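Fructose-bisphosphate aldolase (Thermus caldophilus, PDB 2FJK) belongs to the class II aldolases, enzymes with a TIM-barrel fold, and binds 1,3-dihydroxyacetonephosphate in a pocket. Local coordinates at residues Gly20-Asn25 with Ser42-Ala47; Ala137-His142 with Asp149-Asn154; Leu79-Ser84 with Met100-His105. All blocks are in the same frame, centred on the assembly; numbering follows the deposited sequence.

Contact 1: Gly20-Asn25 with Ser42-Ala47; sequences GAFNTN and SPVILA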
loop_
_atom_site.group_PDB
_atom_site.type_symbol
_atom_site.label_atom_id
_atom_site.label_comp_id
_atom_site.label_asym_id
_atom_site.label_seq_id
_atom_site.Cartn_x
_atom_site.Cartn_y
_atom_site.Cartn_z
ATOM N N GLY A 20 -23.875 -5.943 9.592
ATOM C CA GLY A 20 -23.331 -5.308 10.778
ATOM C C GLY A 20 -22.208 -4.317 10.533
ATOM O O GLY A 20 -21.319 -4.553 9.714
ATOM N N ALA A 21 -22.271 -3.186 11.227
ATOM C CA ALA A 21 -21.234 -2.166 11.143
ATOM C C ALA A 21 -20.636 -2.254 12.537
ATOM O O ALA A 21 -21.367 -2.234 13.531
ATOM C CB ALA A 21 -21.839 -0.777 10.894
ATOM N N PHE A 22 -19.318 -2.387 12.614
ATOM C CA PHE A 22 -18.663 -2.513 13.902
ATOM C C PHE A 22 -17.540 -1.507 14.079
ATOM O O PHE A 22 -16.668 -1.366 13.215
ATOM C CB PHE A 22 -18.121 -3.932 14.076
ATOM C CG PHE A 22 -19.157 -5.005 13.878
ATOM C CD1 PHE A 22 -19.492 -5.442 12.601
ATOM C CD2 PHE A 22 -19.805 -5.572 14.971
ATOM C CE1 PHE A 22 -20.456 -6.431 12.408
ATOM C CE2 PHE A 22 -20.775 -6.563 14.792
ATOM C CZ PHE A 22 -21.101 -6.992 13.505
ATOM N N ASN A 23 -17.568 -0.814 15.211
ATOM C CA ASN A 23 -16.566 0.198 15.516
ATOM C C ASN A 23 -15.249 -0.439 15.894
ATOM O O ASN A 23 -15.219 -1.451 16.587
ATOM C CB ASN A 23 -17.059 1.101 16.649
ATOM C CG ASN A 23 -18.171 1.999 16.207
ATOM O OD1 ASN A 23 -17.936 3.076 15.644
ATOM N ND2 ASN A 23 -19.399 1.558 16.430
ATOM N N THR A 24 -14.165 0.165 15.415
ATOM C CA THR A 24 -12.819 -0.325 15.682
ATOM C C THR A 24 -11.957 0.848 16.075
ATOM O O THR A 24 -12.172 1.955 15.598
ATOM C CB THR A 24 -12.143 -0.904 14.439
ATOM O OG1 THR A 24 -13.062 -1.726 13.720
ATOM C CG2 THR A 24 -10.925 -1.712 14.853
ATOM N N ASN A 25 -10.959 0.588 16.904
ATOM C CA ASN A 25 -10.043 1.626 17.339
ATOM C C ASN A 25 -8.576 1.190 17.255
ATOM O O ASN A 25 -7.675 2.005 17.411
ATOM C CB ASN A 25 -10.416 2.076 18.754
ATOM C CG ASN A 25 -11.576 3.062 18.750
ATOM O OD1 ASN A 25 -11.376 4.256 18.554
ATOM N ND2 ASN A 25 -12.796 2.560 18.934
ATOM N N SER A 42 -19.672 -13.492 5.794
ATOM C CA SER A 42 -20.605 -12.375 5.808
ATOM C C SER A 42 -20.023 -11.042 5.363
ATOM O O SER A 42 -18.838 -10.774 5.554
ATOM C CB SER A 42 -21.180 -12.209 7.218
ATOM O OG SER A 42 -21.963 -11.031 7.320
ATOM N N PRO A 43 -20.850 -10.195 4.733
ATOM C CA PRO A 43 -20.343 -8.890 4.305
ATOM C C PRO A 43 -20.191 -8.141 5.624
ATOM O O PRO A 43 -20.797 -8.543 6.609
ATOM C CB PRO A 43 -21.480 -8.349 3.440
ATOM C CG PRO A 43 -22.713 -8.995 4.054
ATOM C CD PRO A 43 -22.249 -10.397 4.302
ATOM N N VAL A 44 -19.383 -7.087 5.672
ATOM C CA VAL A 44 -19.203 -6.359 6.924
ATOM C C VAL A 44 -18.768 -4.920 6.681
ATOM O O VAL A 44 -18.211 -4.593 5.634
ATOM C CB VAL A 44 -18.146 -7.054 7.831
ATOM C CG1 VAL A 44 -16.758 -6.906 7.230
ATOM C CG2 VAL A 44 -18.185 -6.465 9.245
ATOM N N ILE A 45 -19.041 -4.065 7.661
ATOM C CA ILE A 45 -18.678 -2.660 7.595
ATOM C C ILE A 45 -17.767 -2.309 8.763
ATOM O O ILE A 45 -18.094 -2.581 9.918
ATOM C CB ILE A 45 -19.925 -1.749 7.669
ATOM C CG1 ILE A 45 -20.770 -1.918 6.403
ATOM C CG2 ILE A 45 -19.508 -0.291 7.812
ATOM C CD1 ILE A 45 -22.065 -1.125 6.421
ATOM N N LEU A 46 -16.613 -1.726 8.460
ATOM C CA LEU A 46 -15.692 -1.298 9.507
ATOM C C LEU A 46 -16.018 0.176 9.781
ATOM O O LEU A 46 -15.867 1.037 8.911
ATOM C CB LEU A 46 -14.241 -1.471 9.048
ATOM C CG LEU A 46 -13.820 -2.933 8.864
ATOM C CD1 LEU A 46 -12.343 -3.028 8.540
ATOM C CD2 LEU A 46 -14.098 -3.680 10.142
ATOM N N ALA A 47 -16.498 0.455 10.988
ATOM C CA ALA A 47 -16.871 1.813 11.366
ATOM C C ALA A 47 -15.822 2.484 12.232
ATOM O O ALA A 47 -15.317 1.902 13.192
ATOM C CB ALA A 47 -18.226 1.803 12.101
HETATM O O HOH W 1 -22.331 -8.344 8.970
#

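Contact 2: Ala137-His142 with Asp149-Asn154; sequences AGIEEH and DALLTN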
loop_
_atom_site.group_PDB
_atom_site.type_symbol
_atom_site.label_atom_id
_atom_site.label_comp_id
_atom_site.label_asym_id
_atom_site.label_seq_id
_atom_site.Cartn_x
_atom_site.Cartn_y
_atom_site.Cartn_z
ATOM N N ALA A 137 -32.473 9.486 20.422
ATOM C CA ALA A 137 -32.780 9.537 21.836
ATOM C C ALA A 137 -33.891 8.540 22.109
ATOM O O ALA A 137 -34.774 8.335 21.270
ATOM C CB ALA A 137 -33.225 10.943 22.225
ATOM N N GLY A 138 -33.839 7.907 23.274
ATOM C CA GLY A 138 -34.871 6.949 23.618
ATOM C C GLY A 138 -36.156 7.670 23.982
ATOM O O GLY A 138 -36.146 8.874 24.245
ATOM N N ILE A 139 -37.263 6.936 23.984
ATOM C CA ILE A 139 -38.567 7.488 24.332
ATOM C C ILE A 139 -39.460 6.410 24.922
ATOM O O ILE A 139 -39.412 5.253 24.506
ATOM C CB ILE A 139 -39.294 8.103 23.104
ATOM C CG1 ILE A 139 -38.982 7.301 21.841
ATOM C CG2 ILE A 139 -38.909 9.556 22.949
ATOM C CD1 ILE A 139 -39.565 5.907 21.825
ATOM N N GLU A 140 -40.271 6.790 25.900
ATOM C CA GLU A 140 -41.174 5.839 26.521
ATOM C C GLU A 140 -42.454 5.785 25.701
ATOM O O GLU A 140 -42.577 6.466 24.684
ATOM C CB GLU A 140 -41.484 6.260 27.956
ATOM C CG GLU A 140 -40.250 6.587 28.774
ATOM C CD GLU A 140 -40.485 6.441 30.263
ATOM O OE1 GLU A 140 -40.683 5.296 30.719
ATOM O OE2 GLU A 140 -40.474 7.467 30.975
ATOM N N GLU A 141 -43.405 4.973 26.142
ATOM C CA GLU A 141 -44.670 4.837 25.436
ATOM C C GLU A 141 -45.735 5.723 26.065
ATOM O O GLU A 141 -46.920 5.403 26.030
ATOM C CB GLU A 141 -45.115 3.381 25.474
ATOM C CG GLU A 141 -44.040 2.431 25.010
ATOM C CD GLU A 141 -44.385 0.991 25.297
ATOM O OE1 GLU A 141 -45.412 0.512 24.773
ATOM O OE2 GLU A 141 -43.626 0.343 26.049
ATOM N N HIS A 142 -45.299 6.837 26.643
ATOM C CA HIS A 142 -46.209 7.778 27.281
ATOM C C HIS A 142 -46.324 9.029 26.423
ATOM O O HIS A 142 -47.423 9.506 26.143
ATOM C CB HIS A 142 -45.693 8.167 28.669
ATOM C CG HIS A 142 -45.154 7.017 29.461
ATOM N ND1 HIS A 142 -45.807 5.807 29.559
ATOM C CD2 HIS A 142 -44.032 6.899 30.210
ATOM C CE1 HIS A 142 -45.111 4.993 30.333
ATOM N NE2 HIS A 142 -44.028 5.632 30.740
ATOM N N ASP A 149 -43.030 14.767 16.130
ATOM C CA ASP A 149 -42.183 15.773 15.508
ATOM C C ASP A 149 -41.039 16.185 16.421
ATOM O O ASP A 149 -39.932 16.448 15.952
ATOM C CB ASP A 149 -43.010 17.005 15.126
ATOM C CG ASP A 149 -44.031 16.707 14.045
ATOM O OD1 ASP A 149 -43.623 16.220 12.968
ATOM O OD2 ASP A 149 -45.236 16.959 14.271
ATOM N N ALA A 150 -41.306 16.240 17.724
ATOM C CA ALA A 150 -40.281 16.629 18.687
ATOM C C ALA A 150 -39.018 15.824 18.433
ATOM O O ALA A 150 -38.006 16.359 17.983
ATOM C CB ALA A 150 -40.776 16.394 20.110
ATOM N N LEU A 151 -39.092 14.531 18.719
ATOM C CA LEU A 151 -37.968 13.628 18.527
ATOM C C LEU A 151 -38.391 12.555 17.535
ATOM O O LEU A 151 -39.562 12.471 17.170
ATOM C CB LEU A 151 -37.597 12.970 19.856
ATOM C CG LEU A 151 -36.457 11.950 19.825
ATOM C CD1 LEU A 151 -35.140 12.685 19.634
ATOM C CD2 LEU A 151 -36.439 11.141 21.115
ATOM N N LEU A 152 -37.436 11.740 17.105
ATOM C CA LEU A 152 -37.700 10.647 16.176
ATOM C C LEU A 152 -38.037 11.092 14.760
ATOM O O LEU A 152 -38.765 12.060 14.546
ATOM C CB LEU A 152 -38.817 9.754 16.718
ATOM C CG LEU A 152 -38.640 9.277 18.165
ATOM C CD1 LEU A 152 -39.760 8.307 18.507
ATOM C CD2 LEU A 152 -37.285 8.608 18.347
ATOM N N THR A 153 -37.501 10.350 13.798
ATOM C CA THR A 153 -37.688 10.617 12.380
ATOM C C THR A 153 -39.139 10.637 11.924
ATOM O O THR A 153 -39.929 9.761 12.278
ATOM C CB THR A 153 -36.957 9.565 11.526
ATOM O OG1 THR A 153 -35.596 9.462 11.960
ATOM C CG2 THR A 153 -36.990 9.958 10.053
ATOM N N ASN A 154 -39.475 11.645 11.128
ATOM C CA ASN A 154 -40.813 11.792 10.571
ATOM C C ASN A 154 -40.696 11.323 9.117
ATOM O O ASN A 154 -39.949 11.909 8.329
ATOM C CB ASN A 154 -41.241 13.260 10.622
ATOM C CG ASN A 154 -42.537 13.521 9.869
ATOM O OD1 ASN A 154 -43.615 13.086 10.279
ATOM N ND2 ASN A 154 -42.433 14.236 8.758
#

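Contact 3: Leu79-Ser84 with Met100-His105; sequences LDHGSS and MIDKSH. With 13P (1,3-dihydroxyacetonephosphate), chain E.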
loop_
_atom_site.group_PDB
_atom_site.type_symbol
_atom_site.label_atom_id
_atom_site.label_comp_id
_atom_site.label_asym_id
_atom_site.label_seq_id
_atom_site.Cartn_x
_atom_site.Cartn_y
_atom_site.Cartn_z
ATOM N N LEU A 79 -17.178 6.266 7.963
ATOM C CA LEU A 79 -16.799 7.268 8.956
ATOM C C LEU A 79 -17.677 7.210 10.215
ATOM O O LEU A 79 -17.165 7.078 11.315
ATOM C CB LEU A 79 -16.848 8.673 8.345
ATOM C CG LEU A 79 -16.824 9.875 9.307
ATOM C CD1 LEU A 79 -15.609 9.810 10.226
ATOM C CD2 LEU A 79 -16.809 11.170 8.498
ATOM N N ASP A 80 -18.990 7.313 10.079
ATOM C CA ASP A 80 -19.840 7.238 11.274
ATOM C C ASP A 80 -19.893 8.539 12.107
ATOM O O ASP A 80 -18.945 8.899 12.818
ATOM C CB ASP A 80 -19.377 6.066 12.161
ATOM C CG ASP A 80 -20.360 5.731 13.270
ATOM O OD1 ASP A 80 -21.567 5.608 12.973
ATOM O OD2 ASP A 80 -19.925 5.575 14.433
ATOM N N HIS A 81 -21.015 9.237 11.994
ATOM C CA HIS A 81 -21.249 10.471 12.727
ATOM C C HIS A 81 -20.138 11.502 12.558
ATOM O O HIS A 81 -19.563 11.974 13.544
ATOM C CB HIS A 81 -21.447 10.151 14.211
ATOM C CG HIS A 81 -22.634 9.279 14.483
ATOM N ND1 HIS A 81 -22.586 8.196 15.334
ATOM C CD2 HIS A 81 -23.901 9.325 14.006
ATOM C CE1 HIS A 81 -23.770 7.610 15.368
ATOM N NE2 HIS A 81 -24.585 8.276 14.572
ATOM N N GLY A 82 -19.833 11.842 11.309
ATOM C CA GLY A 82 -18.816 12.844 11.050
ATOM C C GLY A 82 -19.355 14.143 11.619
ATOM O O GLY A 82 -20.544 14.424 11.486
ATOM N N SER A 83 -18.496 14.927 12.262
ATOM C CA SER A 83 -18.908 16.182 12.880
ATOM C C SER A 83 -18.916 17.369 11.937
ATOM O O SER A 83 -19.656 18.332 12.151
ATOM C CB SER A 83 -17.982 16.535 14.043
ATOM O OG SER A 83 -16.655 16.747 13.593
ATOM N N SER A 84 -18.096 17.315 10.894
ATOM C CA SER A 84 -18.034 18.430 9.962
ATOM C C SER A 84 -17.666 18.060 8.535
ATOM O O SER A 84 -17.407 16.896 8.211
ATOM C CB SER A 84 -17.041 19.475 10.469
ATOM O OG SER A 84 -15.728 18.944 10.522
HETATM N N MSE A 100 -20.268 9.843 6.602
HETATM C CA MSE A 100 -21.500 10.242 7.238
HETATM C C MSE A 100 -21.317 11.545 7.977
HETATM O O MSE A 100 -20.358 11.721 8.737
HETATM C CB MSE A 100 -21.933 9.168 8.223
HETATM C CG MSE A 100 -23.233 9.460 8.897
HETATM SE SE MSE A 100 -23.475 8.227 10.316
HETATM C CE MSE A 100 -22.882 6.604 9.442
ATOM N N ILE A 101 -22.238 12.463 7.740
ATOM C CA ILE A 101 -22.206 13.745 8.399
ATOM C C ILE A 101 -23.419 13.751 9.320
ATOM O O ILE A 101 -24.522 13.376 8.916
ATOM C CB ILE A 101 -22.307 14.895 7.368
ATOM C CG1 ILE A 101 -22.359 16.240 8.085
ATOM C CG2 ILE A 101 -23.533 14.696 6.480
ATOM C CD1 ILE A 101 -21.091 16.587 8.829
ATOM N N ASP A 102 -23.212 14.142 10.568
ATOM C CA ASP A 102 -24.313 14.189 11.512
ATOM C C ASP A 102 -24.707 15.623 11.847
ATOM O O ASP A 102 -24.026 16.313 12.605
ATOM C CB ASP A 102 -23.958 13.425 12.790
ATOM C CG ASP A 102 -25.052 13.512 13.844
ATOM O OD1 ASP A 102 -26.245 13.600 13.473
ATOM O OD2 ASP A 102 -24.717 13.475 15.046
ATOM N N LYS A 103 -25.808 16.067 11.248
ATOM C CA LYS A 103 -26.331 17.409 11.482
ATOM C C LYS A 103 -27.801 17.255 11.850
ATOM O O LYS A 103 -28.636 18.078 11.491
ATOM C CB LYS A 103 -26.185 18.265 10.221
ATOM C CG LYS A 103 -24.736 18.538 9.830
ATOM C CD LYS A 103 -24.053 19.435 10.849
ATOM C CE LYS A 103 -22.604 19.704 10.466
ATOM N NZ LYS A 103 -21.952 20.650 11.408
ATOM N N SER A 104 -28.103 16.176 12.564
ATOM C CA SER A 104 -29.458 15.883 12.988
ATOM C C SER A 104 -29.956 16.898 14.013
ATOM O O SER A 104 -31.151 17.161 14.095
ATOM C CB SER A 104 -29.530 14.480 13.587
ATOM O OG SER A 104 -28.892 14.444 14.850
ATOM N N HIS A 105 -29.035 17.460 14.787
ATOM C CA HIS A 105 -29.379 18.446 15.810
ATOM C C HIS A 105 -29.723 19.814 15.224
ATOM O O HIS A 105 -30.307 20.649 15.904
ATOM C CB HIS A 105 -28.221 18.600 16.797
ATOM C CG HIS A 105 -26.902 18.861 16.136
ATOM N ND1 HIS A 105 -26.206 17.887 15.449
ATOM C CD2 HIS A 105 -26.162 19.991 16.037
ATOM C CE1 HIS A 105 -25.097 18.407 14.954
ATOM N NE2 HIS A 105 -25.045 19.683 15.296
HETATM P P 13P E . -23.739 1.578 20.727
HETATM O O1P 13P E . -23.084 2.404 21.936
HETATM O O2P 13P E . -25.218 1.229 21.172
HETATM O O3P 13P E . -22.932 0.261 20.510
HETATM O O1 13P E . -23.698 2.494 19.408
HETATM C C1 13P E . -23.511 1.864 18.143
HETATM C C2 13P E . -23.800 2.932 17.118
HETATM O O2 13P E . -24.853 3.562 17.187
HETATM C C3 13P E . -22.803 3.237 16.001
HETATM O O3 13P E . -23.240 4.356 15.237
#

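Contact 1: Gly20-Asn25 with Ser42-Ala47
F22 is gripped by backbone on both of its polar atoms: its N donates to I45 O over 3.0 Å, and its O receives A47 N at 2.9 Å. I45 N in turn donates to G20 O at 3.1 Å, and T24 N completes the ladder on A47 O. The CA-H groups of A21 and N23 give I45 O and A47 O a second, weaker partner, closest at 3.1 Å from N23 CA to A47 O. Alternate side chains leave opposite faces. A21 and I45 pack CB to CB at 3.9 Å, on the face that also carries N23 and A47. F22 and L46 point to the other face. The F22 ring and the V44 side chain cross at about a right angle; V44 has CG2 anti to its backbone N (chi1 70° for CG1), which brings this methyl 3.7 Å from F22 CD1. Ahead of strand 44-47, a water accepts from G20 N and donates to P43 O. Further out, A21 bonds to the backbone of strand 247-252 and V44 to that of P74 and A76, while helix 27-38 covers F22 through I33. Strand 19-23, this helix and strand 44-47 form a beta-alpha-beta unit of the TIM barrel. The buried T24 OG1 has no polar partner in the model, a probable small cost. The bonded carbonyls and amides are consistent with a firmly held barrel wall, from which N23 reaches D80, D253 and 1,3-dihydroxyacetonephosphate.

Contact 2: Ala137-His142 with Asp149-Asn154
L151 pushes one methyl, CD2, into the angle between A137 and I139, and three of the five residue contacts pass through it. The apolar pairs come first. L151 CD2 lies 3.4 Å from A137 CB and 3.5 Å from I139 CG2, both tighter than ordinary carbon-carbon contact, while L151 CD1 rests more easily against A137 CB at 3.7 Å. The side chain gets there because CG continues the line away from the backbone N (chi1 178°), reaching straight across to the loop. I139 and L151 meet at a slant, each by a branch. I139 and L152, in contrast, reach toward each other tip to tip, with I139 CG1 3.6 Å from L152 CD1. The first torsion of I139, at 35°, falls well short of the usual staggered value; with the tight pairs, this suggests a compressed side chain, although some of it may be coordinate error. A second kind of contact is methyl against carbonyl: L151 CD2 stands 3.3 Å from A137 O, and L152 CD2 reaches the same oxygen at 3.9 Å. No hydrogen bond links 137-142 to 149-154, and dispersion between aliphatic groups does the joining. Backbone shape presents the two leucines: L151 is the first residue to leave helical geometry after helix 146-150, and L152 follows with a positive phi of 70°, so that the chain turns sharply. At the surface, the loop that follows strand 128-133 thus folds onto the turn that follows helix 146-150. F188 packs on I139, and L152 also touches R193 of helix 191-200, while T153 ties the turn to L133 and A173 just ahead of helix 155-164.

Contact 3: Leu79-Ser84 with Met100-His105
The 1,3-dihydroxyacetonephosphate pocket takes D80 and H81 from a loop that packs on the selenomethionine M100. D80 OD1 accepts a hydrogen bond of 3.1 Å from O3 of the ligand, and the same oxygen sits 3.6 Å above the plane of the H81 ring, offset toward its rim. M100 lies alongside both residues, pointing the same way as their side chains. Its chain runs out extended and then bends at chi3 (-42°), which places the terminal CE 3.6 Å from D80 CA. The selenium comes within 3.1 Å of H81 N, a close approach, and stands obliquely to the imidazole. Around them, the H81 ring also meets those of H178 and H208, and H208 makes a weak hydrogen bond to D80 OD1. The loop follows strand 75-78 and leads into helix 85-93, which returns the chain to strand 98-101, so the contact joins the two strand ends of one beta-alpha-beta crossover of the TIM barrel. G82 makes the backbone bridge between them. Its N donates to M100 O in a short, bent bond (2.6 Å, N-H...O 133°), and its O accepts from D102 N at 2.8 Å with a straighter N-H (165°). Both polar backbone atoms of G82 are therefore held, which probably keeps this residue, next after the ligand-lining pair, in place. I101 places CD1 against the turn, 3.5 Å from G82 O and also close to S84 N. Farther along, K103 NZ makes a weak 3.3 Å bond to S83 O, and S84, at the N-cap of helix 85-93, turns its OG to S87 N.

Contacts 1 and 3 meet at the mouth of the barrel: their centres are about 17 Å apart, yet N23 OD1 packs 3.4 Å from D80 OD2. Through N23, whose side chain lies about 4 Å from the ligand, and through D80 and H81, both supply walls of the same 1,3-dihydroxyacetonephosphate pocket. Contact 2 stands apart, its centre about 27 Å from that of contact 1 and about 20 Å from that of contact 3. Its nearest atoms come no closer than about 8 Å to contact 3, and G138 remains about 11 Å from the ligand. Along the chain the three pairings follow in series, contact 1, then contact 3, then contact 2.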